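PDB 3TVY: cell wall surface anchor family protein from Streptococcus agalactiae serogroup V, which probably mediates adhesion to the host as the tip pilin of the group B streptococcal pilus, here represented by its magnesium-binding von Willebrand factor A-like domain. Local coordinates for residues A[39-44]-A[122-127]; A[31-36]-A[356-361]; A[9-14]-A[163-168]. All blocks are in the same frame, centred on the assembly; numbering follows the deposited sequence.

Contact 1 (A[39-44]-A[122-127]); sequences EAVEKL and SRIPKE
Ile-124 pushes its CD1 methyl against the flank of the helix that carries residues 39-44, over the backbone of Glu-42. That one carbon does most of the apolar work: it lies 3.6 Å from Glu-42 CA, touches the CB and CG of the same residue, and meets the CG1 methyl of Val-41 at 3.8 Å. The branch reaches this far because CG1 of Ile-124 stands beside its own backbone N (chi1 -60°) and CD1 continues the extended line. Val-41 in turn faces the sheet, against Val-15 and Leu-17, and Ile-124 also rests on Leu-58. In this half of the contact the loop after helix 114-122 packs on helix 33-49, on one side of the parallel sheet of the vWA fold.

The second half is polar and nearer solvent. Lys-126 bends twice, at chi2 (71°) and chi4 (-80°), and thereby lays its CE 3.9 Å from the backbone N of Glu-39 and brings NZ to the carboxylate of Glu-42. The two chains meet at about a right angle, and NZ of Lys-126 forms a salt bridge of 3.0 Å to OE2 of Glu-42, approaching from well above the carboxylate plane. Glu-39 lends its CG to the lysine end, but its OE2 stays 4.7 Å from NZ of Lys-126, so it can probably add a longer-range attraction. With two glutamates of the helix near one ammonium group, the lysine is probably kept protonated, and a partly exposed ion pair borders the buried aliphatic contact.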
# COMPACT_ATOMS: atom_id res chain seq x y z
N GLU A 39 -20.86 1.77 -1.86
CA GLU A 39 -22.10 1.50 -2.56
C GLU A 39 -21.87 1.06 -3.99
O GLU A 39 -22.59 0.20 -4.47
CB GLU A 39 -23.02 2.72 -2.47
CG GLU A 39 -23.53 2.92 -1.06
CD GLU A 39 -24.28 4.20 -0.87
OE1 GLU A 39 -24.10 5.18 -1.66
OE2 GLU A 39 -25.05 4.25 0.10
N ALA A 40 -20.88 1.65 -4.69
CA ALA A 40 -20.55 1.20 -6.05
C ALA A 40 -20.16 -0.28 -6.04
O ALA A 40 -20.66 -1.03 -6.87
CB ALA A 40 -19.45 2.04 -6.69
N VAL A 41 -19.26 -0.67 -5.12
CA VAL A 41 -18.81 -2.06 -4.98
C VAL A 41 -20.00 -2.99 -4.67
O VAL A 41 -20.15 -4.03 -5.30
CB VAL A 41 -17.70 -2.24 -3.90
CG1 VAL A 41 -17.51 -3.74 -3.60
CG2 VAL A 41 -16.36 -1.62 -4.37
N GLU A 42 -20.86 -2.57 -3.75
CA GLU A 42 -22.06 -3.32 -3.39
C GLU A 42 -22.95 -3.61 -4.61
O GLU A 42 -23.34 -4.75 -4.86
CB GLU A 42 -22.85 -2.56 -2.32
CG GLU A 42 -23.60 -3.48 -1.35
CD GLU A 42 -24.44 -2.71 -0.33
OE1 GLU A 42 -25.15 -3.39 0.45
OE2 GLU A 42 -24.42 -1.46 -0.31
N LYS A 43 -23.25 -2.56 -5.37
CA LYS A 43 -24.03 -2.71 -6.59
C LYS A 43 -23.36 -3.63 -7.64
O LYS A 43 -24.04 -4.45 -8.27
CB LYS A 43 -24.32 -1.33 -7.17
CG LYS A 43 -25.39 -1.36 -8.21
CD LYS A 43 -25.79 0.04 -8.63
CE LYS A 43 -26.92 -0.01 -9.68
NZ LYS A 43 -28.20 -0.51 -9.08
N LEU A 44 -22.05 -3.48 -7.82
CA LEU A 44 -21.26 -4.39 -8.66
C LEU A 44 -21.41 -5.83 -8.20
O LEU A 44 -21.60 -6.73 -9.02
CB LEU A 44 -19.76 -4.03 -8.68
CG LEU A 44 -18.89 -4.85 -9.65
CD1 LEU A 44 -19.30 -4.68 -11.13
CD2 LEU A 44 -17.40 -4.54 -9.51
N SER A 122 -22.23 -7.14 3.64
CA SER A 122 -22.31 -6.46 4.94
C SER A 122 -20.93 -5.99 5.48
O SER A 122 -20.86 -5.08 6.31
CB SER A 122 -23.00 -7.35 5.97
OG SER A 122 -22.13 -8.39 6.34
N ARG A 123 -19.85 -6.61 5.01
CA ARG A 123 -18.48 -6.20 5.37
C ARG A 123 -17.87 -5.07 4.53
O ARG A 123 -16.76 -4.62 4.82
CB ARG A 123 -17.54 -7.42 5.37
CG ARG A 123 -17.86 -8.43 6.44
CD ARG A 123 -17.03 -9.66 6.22
NE ARG A 123 -17.34 -10.73 7.15
CZ ARG A 123 -16.69 -11.88 7.19
NH1 ARG A 123 -15.67 -12.11 6.36
NH2 ARG A 123 -17.03 -12.81 8.08
N ILE A 124 -18.57 -4.64 3.47
CA ILE A 124 -18.11 -3.56 2.60
C ILE A 124 -18.13 -2.24 3.36
O ILE A 124 -19.20 -1.80 3.79
CB ILE A 124 -18.98 -3.40 1.32
CG1 ILE A 124 -18.96 -4.68 0.48
CG2 ILE A 124 -18.45 -2.24 0.49
CD1 ILE A 124 -19.92 -4.61 -0.75
N PRO A 125 -16.95 -1.60 3.51
CA PRO A 125 -16.88 -0.35 4.29
C PRO A 125 -17.57 0.81 3.57
O PRO A 125 -17.49 0.91 2.34
CB PRO A 125 -15.37 -0.07 4.40
CG PRO A 125 -14.74 -0.80 3.29
CD PRO A 125 -15.62 -2.04 3.05
N LYS A 126 -18.21 1.68 4.35
CA LYS A 126 -18.82 2.90 3.84
C LYS A 126 -18.18 4.16 4.43
O LYS A 126 -18.64 5.27 4.18
CB LYS A 126 -20.32 2.92 4.16
CG LYS A 126 -21.24 2.33 3.07
CD LYS A 126 -21.13 0.84 2.93
CE LYS A 126 -21.75 0.36 1.63
NZ LYS A 126 -23.22 0.30 1.80
N GLU A 127 -17.14 3.97 5.22
CA GLU A 127 -16.44 5.07 5.89
C GLU A 127 -14.99 4.63 6.07
O GLU A 127 -14.71 3.43 6.06
CB GLU A 127 -17.09 5.39 7.25
CG GLU A 127 -16.42 6.53 8.02
CD GLU A 127 -16.39 7.83 7.23
OE1 GLU A 127 -17.23 8.69 7.55
OE2 GLU A 127 -15.56 7.98 6.29

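Contact 2 (A[31-36]-A[356-361]); sequences SQRALK and DDTNKI
The chain segments 31-36 and 356-361 come closest where the first turn of helix 33-49 passes the loop leading into the C-terminal helix 361-370 of this vWA domain, with the CA atoms of Lys-36 and Thr-358 6.0 Å apart. Gln-32 holds the N-cap position with positive phi, and its O accepts the backbone N of Lys-36. On the other side, Asp-357 makes an Asx turn, its OD1 taking the backbone N of Asn-359 at 2.8 Å.

Thr-358 is the side chain that joins the two. Its OG1, placed between its own backbone N and carbonyl carbon (chi1 53°), donates to the O of Ser-31 at 2.7 Å, lying in the carbonyl plane. CG2 of Thr-358 points to the aliphatic part of Arg-33, 3.9 Å from CG, while CB of Lys-36 packs 3.7 Å from CB of Thr-358. The CD1 methyl of Ile-361 reaches CB of Lys-36 at 4.3 Å.

Arg-33 sends its guanidinium on to Asp-173, a magnesium ligand, in a salt bridge through NH1. The threonine thus uses both branches, hydroxyl for a carbonyl just ahead of the helix and methyl for the stem of an arginine whose charged end probably helps position a metal-binding carboxylate.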
# COMPACT_ATOMS: atom_id res chain seq x y z
N SER A 31 -16.86 14.96 -0.44
CA SER A 31 -17.35 14.18 -1.61
C SER A 31 -17.72 12.73 -1.30
O SER A 31 -18.23 12.03 -2.19
CB SER A 31 -16.35 14.22 -2.78
OG SER A 31 -15.02 13.99 -2.35
N GLN A 32 -17.46 12.29 -0.08
CA GLN A 32 -17.92 11.01 0.43
C GLN A 32 -17.34 9.81 -0.36
O GLN A 32 -18.08 8.97 -0.86
CB GLN A 32 -19.46 10.97 0.42
CG GLN A 32 -20.10 11.90 1.45
CD GLN A 32 -21.60 11.81 1.38
OE1 GLN A 32 -22.16 12.03 0.31
NE2 GLN A 32 -22.24 11.46 2.49
N ARG A 33 -16.01 9.76 -0.45
CA ARG A 33 -15.34 8.73 -1.22
C ARG A 33 -15.66 7.30 -0.71
O ARG A 33 -16.07 6.46 -1.51
CB ARG A 33 -13.83 8.99 -1.23
CG ARG A 33 -13.42 10.26 -1.95
CD ARG A 33 -11.93 10.32 -2.05
NE ARG A 33 -11.48 11.38 -2.96
CZ ARG A 33 -10.21 11.76 -3.07
NH1 ARG A 33 -9.27 11.17 -2.35
NH2 ARG A 33 -9.89 12.73 -3.91
N ALA A 34 -15.49 7.03 0.58
CA ALA A 34 -15.78 5.71 1.15
C ALA A 34 -17.24 5.28 0.98
O ALA A 34 -17.50 4.11 0.69
CB ALA A 34 -15.36 5.62 2.64
N LEU A 35 -18.18 6.19 1.23
CA LEU A 35 -19.61 5.90 1.03
C LEU A 35 -19.89 5.47 -0.41
O LEU A 35 -20.42 4.37 -0.64
CB LEU A 35 -20.50 7.12 1.37
CG LEU A 35 -22.03 6.93 1.35
CD1 LEU A 35 -22.47 5.72 2.19
CD2 LEU A 35 -22.76 8.18 1.83
N LYS A 36 -19.49 6.33 -1.34
CA LYS A 36 -19.77 6.18 -2.76
C LYS A 36 -19.03 5.00 -3.37
O LYS A 36 -19.60 4.24 -4.16
CB LYS A 36 -19.43 7.45 -3.54
CG LYS A 36 -20.30 8.70 -3.18
CD LYS A 36 -21.76 8.33 -3.13
CE LYS A 36 -22.63 9.45 -2.58
NZ LYS A 36 -22.94 10.43 -3.62
N ASP A 356 -13.36 12.25 -11.45
CA ASP A 356 -13.22 13.46 -10.63
C ASP A 356 -14.49 13.66 -9.79
O ASP A 356 -14.66 14.69 -9.14
CB ASP A 356 -12.89 14.69 -11.51
CG ASP A 356 -13.98 14.99 -12.56
OD1 ASP A 356 -13.80 15.95 -13.34
OD2 ASP A 356 -15.02 14.28 -12.61
N ASP A 357 -15.37 12.67 -9.82
CA ASP A 357 -16.73 12.80 -9.26
C ASP A 357 -17.10 11.44 -8.68
O ASP A 357 -17.09 10.41 -9.39
CB ASP A 357 -17.69 13.22 -10.38
CG ASP A 357 -19.15 13.33 -9.93
OD1 ASP A 357 -19.52 12.89 -8.82
OD2 ASP A 357 -19.96 13.84 -10.76
N THR A 358 -17.36 11.40 -7.37
CA THR A 358 -17.58 10.13 -6.70
C THR A 358 -18.88 9.49 -7.18
O THR A 358 -19.14 8.34 -6.88
CB THR A 358 -17.62 10.24 -5.18
OG1 THR A 358 -18.57 11.24 -4.80
CG2 THR A 358 -16.24 10.58 -4.60
N ASN A 359 -19.68 10.26 -7.92
CA ASN A 359 -20.97 9.72 -8.37
C ASN A 359 -20.82 8.99 -9.70
O ASN A 359 -21.80 8.43 -10.23
CB ASN A 359 -22.09 10.80 -8.37
CG ASN A 359 -22.45 11.29 -6.95
OD1 ASN A 359 -22.30 12.47 -6.63
ND2 ASN A 359 -22.95 10.39 -6.12
N LYS A 360 -19.60 8.99 -10.23
CA LYS A 360 -19.32 8.31 -11.50
C LYS A 360 -18.64 6.95 -11.29
O LYS A 360 -18.38 6.26 -12.27
CB LYS A 360 -18.48 9.20 -12.42
CG LYS A 360 -19.27 10.45 -12.97
CD LYS A 360 -18.43 11.29 -13.96
CE LYS A 360 -18.56 10.79 -15.43
NZ LYS A 360 -17.64 11.51 -16.38
N ILE A 361 -18.33 6.60 -10.03
CA ILE A 361 -17.56 5.37 -9.71
C ILE A 361 -18.26 4.09 -10.13
O ILE A 361 -17.69 3.25 -10.84
CB ILE A 361 -17.20 5.25 -8.20
CG1 ILE A 361 -16.37 6.46 -7.72
CG2 ILE A 361 -16.47 3.91 -7.93
CD1 ILE A 361 -16.19 6.48 -6.19

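Contact 3 (A[9-14]-A[163-168]); sequences QPLDVV and ARKKLI
The side chains of Asp-12 and Arg-164 cross at about a right angle, yet their flat ends are turned only 35° apart, and they form a salt bridge with the carboxylate at the edge of the guanidinium. The firmer link is NH2 of Arg-164 to OD1 of Asp-12 at 3.1 Å, close to the guanidinium plane but above that of the carboxylate; NE of Arg-164 adds weak bonds to both oxygens, the shorter 2.8 Å to OD2. A bend at chi3 (58°) brings the guanidinium to Pro-10, just ahead of strand 11-14, whose CB lies over one face, 3.4 Å from NH2 of Arg-164. Ser-160 and Arg-55 also bind the carboxylate, so this buried charge is held from several directions.

On the other face of the sheet, Leu-11 and Lys-165 run side by side, with CD2 of the leucine 3.5 Å from CB of the lysine. CD2 of Leu-167 touches both CD1 of Leu-11 and CG2 of Val-13, 3.8 Å from each. Between the two faces, parallel strands 11-14 and 165-168 are joined by a ladder from Lys-165 N to Pro-10 O through to Val-14 N to Leu-167 O, the latter 3.0 Å long.

These are adjacent interior strands of the five-stranded parallel sheet of a vWA fold: 55-61 flanks the first, 319-325 the second, and helix 145-159 packs on Val-14 and Ile-168 through Ala-152 and Leu-156.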
# COMPACT_ATOMS: atom_id res chain seq x y z
N GLN A 9 -18.08 -19.45 -19.97
CA GLN A 9 -17.14 -19.60 -18.81
C GLN A 9 -17.62 -18.72 -17.66
O GLN A 9 -17.80 -17.50 -17.85
CB GLN A 9 -15.68 -19.24 -19.16
CG GLN A 9 -14.79 -20.43 -19.59
CD GLN A 9 -13.27 -20.16 -19.47
OE1 GLN A 9 -12.82 -19.04 -19.19
NE2 GLN A 9 -12.47 -21.22 -19.69
N PRO A 10 -17.83 -19.33 -16.48
CA PRO A 10 -18.26 -18.61 -15.28
C PRO A 10 -17.19 -17.59 -14.86
O PRO A 10 -16.03 -17.69 -15.28
CB PRO A 10 -18.38 -19.71 -14.22
CG PRO A 10 -18.20 -21.03 -14.94
CD PRO A 10 -17.45 -20.73 -16.19
N LEU A 11 -17.59 -16.62 -14.05
CA LEU A 11 -16.66 -15.58 -13.59
C LEU A 11 -16.28 -15.73 -12.12
O LEU A 11 -17.15 -15.92 -11.27
CB LEU A 11 -17.22 -14.18 -13.83
CG LEU A 11 -17.70 -13.75 -15.22
CD1 LEU A 11 -18.13 -12.29 -15.17
CD2 LEU A 11 -16.67 -13.93 -16.26
N ASP A 12 -14.98 -15.66 -11.86
CA ASP A 12 -14.45 -15.54 -10.52
C ASP A 12 -13.90 -14.12 -10.40
O ASP A 12 -12.99 -13.75 -11.14
CB ASP A 12 -13.33 -16.54 -10.32
CG ASP A 12 -13.84 -17.95 -9.97
OD1 ASP A 12 -15.02 -18.12 -9.58
OD2 ASP A 12 -13.05 -18.89 -10.08
N VAL A 13 -14.47 -13.32 -9.49
CA VAL A 13 -14.16 -11.87 -9.42
C VAL A 13 -13.63 -11.52 -8.02
O VAL A 13 -14.29 -11.81 -7.00
CB VAL A 13 -15.41 -10.98 -9.75
CG1 VAL A 13 -15.09 -9.50 -9.74
CG2 VAL A 13 -16.03 -11.35 -11.10
N VAL A 14 -12.45 -10.90 -7.95
CA VAL A 14 -12.01 -10.28 -6.72
C VAL A 14 -12.21 -8.75 -6.85
O VAL A 14 -11.69 -8.13 -7.79
CB VAL A 14 -10.52 -10.59 -6.43
CG1 VAL A 14 -10.04 -9.84 -5.20
CG2 VAL A 14 -10.29 -12.11 -6.24
N ALA A 163 -10.00 -23.17 -15.96
CA ALA A 163 -11.31 -23.21 -16.63
C ALA A 163 -12.28 -22.05 -16.34
O ALA A 163 -13.41 -22.02 -16.86
CB ALA A 163 -12.01 -24.56 -16.34
N ARG A 164 -11.87 -21.09 -15.51
CA ARG A 164 -12.82 -20.03 -15.12
C ARG A 164 -12.32 -18.68 -15.60
O ARG A 164 -11.11 -18.48 -15.69
CB ARG A 164 -13.05 -20.07 -13.61
CG ARG A 164 -13.48 -21.47 -13.13
CD ARG A 164 -13.82 -21.53 -11.66
NE ARG A 164 -14.90 -20.61 -11.30
CZ ARG A 164 -16.21 -20.86 -11.41
NH1 ARG A 164 -16.65 -22.02 -11.90
NH2 ARG A 164 -17.07 -19.93 -11.04
N LYS A 165 -13.22 -17.77 -15.95
CA LYS A 165 -12.80 -16.43 -16.36
C LYS A 165 -12.52 -15.60 -15.11
O LYS A 165 -13.41 -15.46 -14.24
CB LYS A 165 -13.83 -15.74 -17.27
CG LYS A 165 -13.39 -14.34 -17.74
CD LYS A 165 -13.38 -14.21 -19.25
CE LYS A 165 -12.12 -13.47 -19.70
NZ LYS A 165 -12.27 -12.71 -20.97
N LYS A 166 -11.29 -15.06 -15.02
CA LYS A 166 -10.85 -14.33 -13.82
C LYS A 166 -10.71 -12.81 -14.00
O LYS A 166 -10.02 -12.31 -14.93
CB LYS A 166 -9.58 -14.94 -13.24
CG LYS A 166 -9.74 -16.45 -12.89
CD LYS A 166 -8.42 -17.14 -12.58
CE LYS A 166 -7.66 -17.53 -13.84
NZ LYS A 166 -8.33 -18.61 -14.64
N LEU A 167 -11.38 -12.09 -13.10
CA LEU A 167 -11.47 -10.62 -13.12
C LEU A 167 -11.06 -10.00 -11.76
O LEU A 167 -11.37 -10.54 -10.69
CB LEU A 167 -12.90 -10.19 -13.42
CG LEU A 167 -13.57 -10.13 -14.80
CD1 LEU A 167 -13.14 -11.16 -15.78
CD2 LEU A 167 -15.04 -10.23 -14.55
N ILE A 168 -10.36 -8.87 -11.83
CA ILE A 168 -10.19 -8.00 -10.68
C ILE A 168 -10.73 -6.60 -10.96
O ILE A 168 -10.45 -6.01 -12.02
CB ILE A 168 -8.70 -7.91 -10.23
CG1 ILE A 168 -8.20 -9.28 -9.75
CG2 ILE A 168 -8.51 -6.84 -9.15
CD1 ILE A 168 -6.70 -9.37 -9.65

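In the fold
Contacts 1 and 2 share helix 33-49 and lie with their centres 12 Å apart. They touch directly, CG of Lys-126 meeting CD1 of Leu-35 at 3.7 Å and CB of Ala-40 meeting CG2 of Ile-361 at the same distance. Contact 3 is farther off, its centre 20 Å from that of contact 1 and 26 Å from that of contact 2, at the N-terminal ends of its two strands. Along the chain, contact 1 is nested within the loops closed by each of the others, whereas contacts 2 and 3 alternate. Contact 2 is nearest the metal: the side chain of Arg-33 lies about 6 Å from the bound magnesium ion, whose site includes Ser-20, Ser-22 and Asp-173.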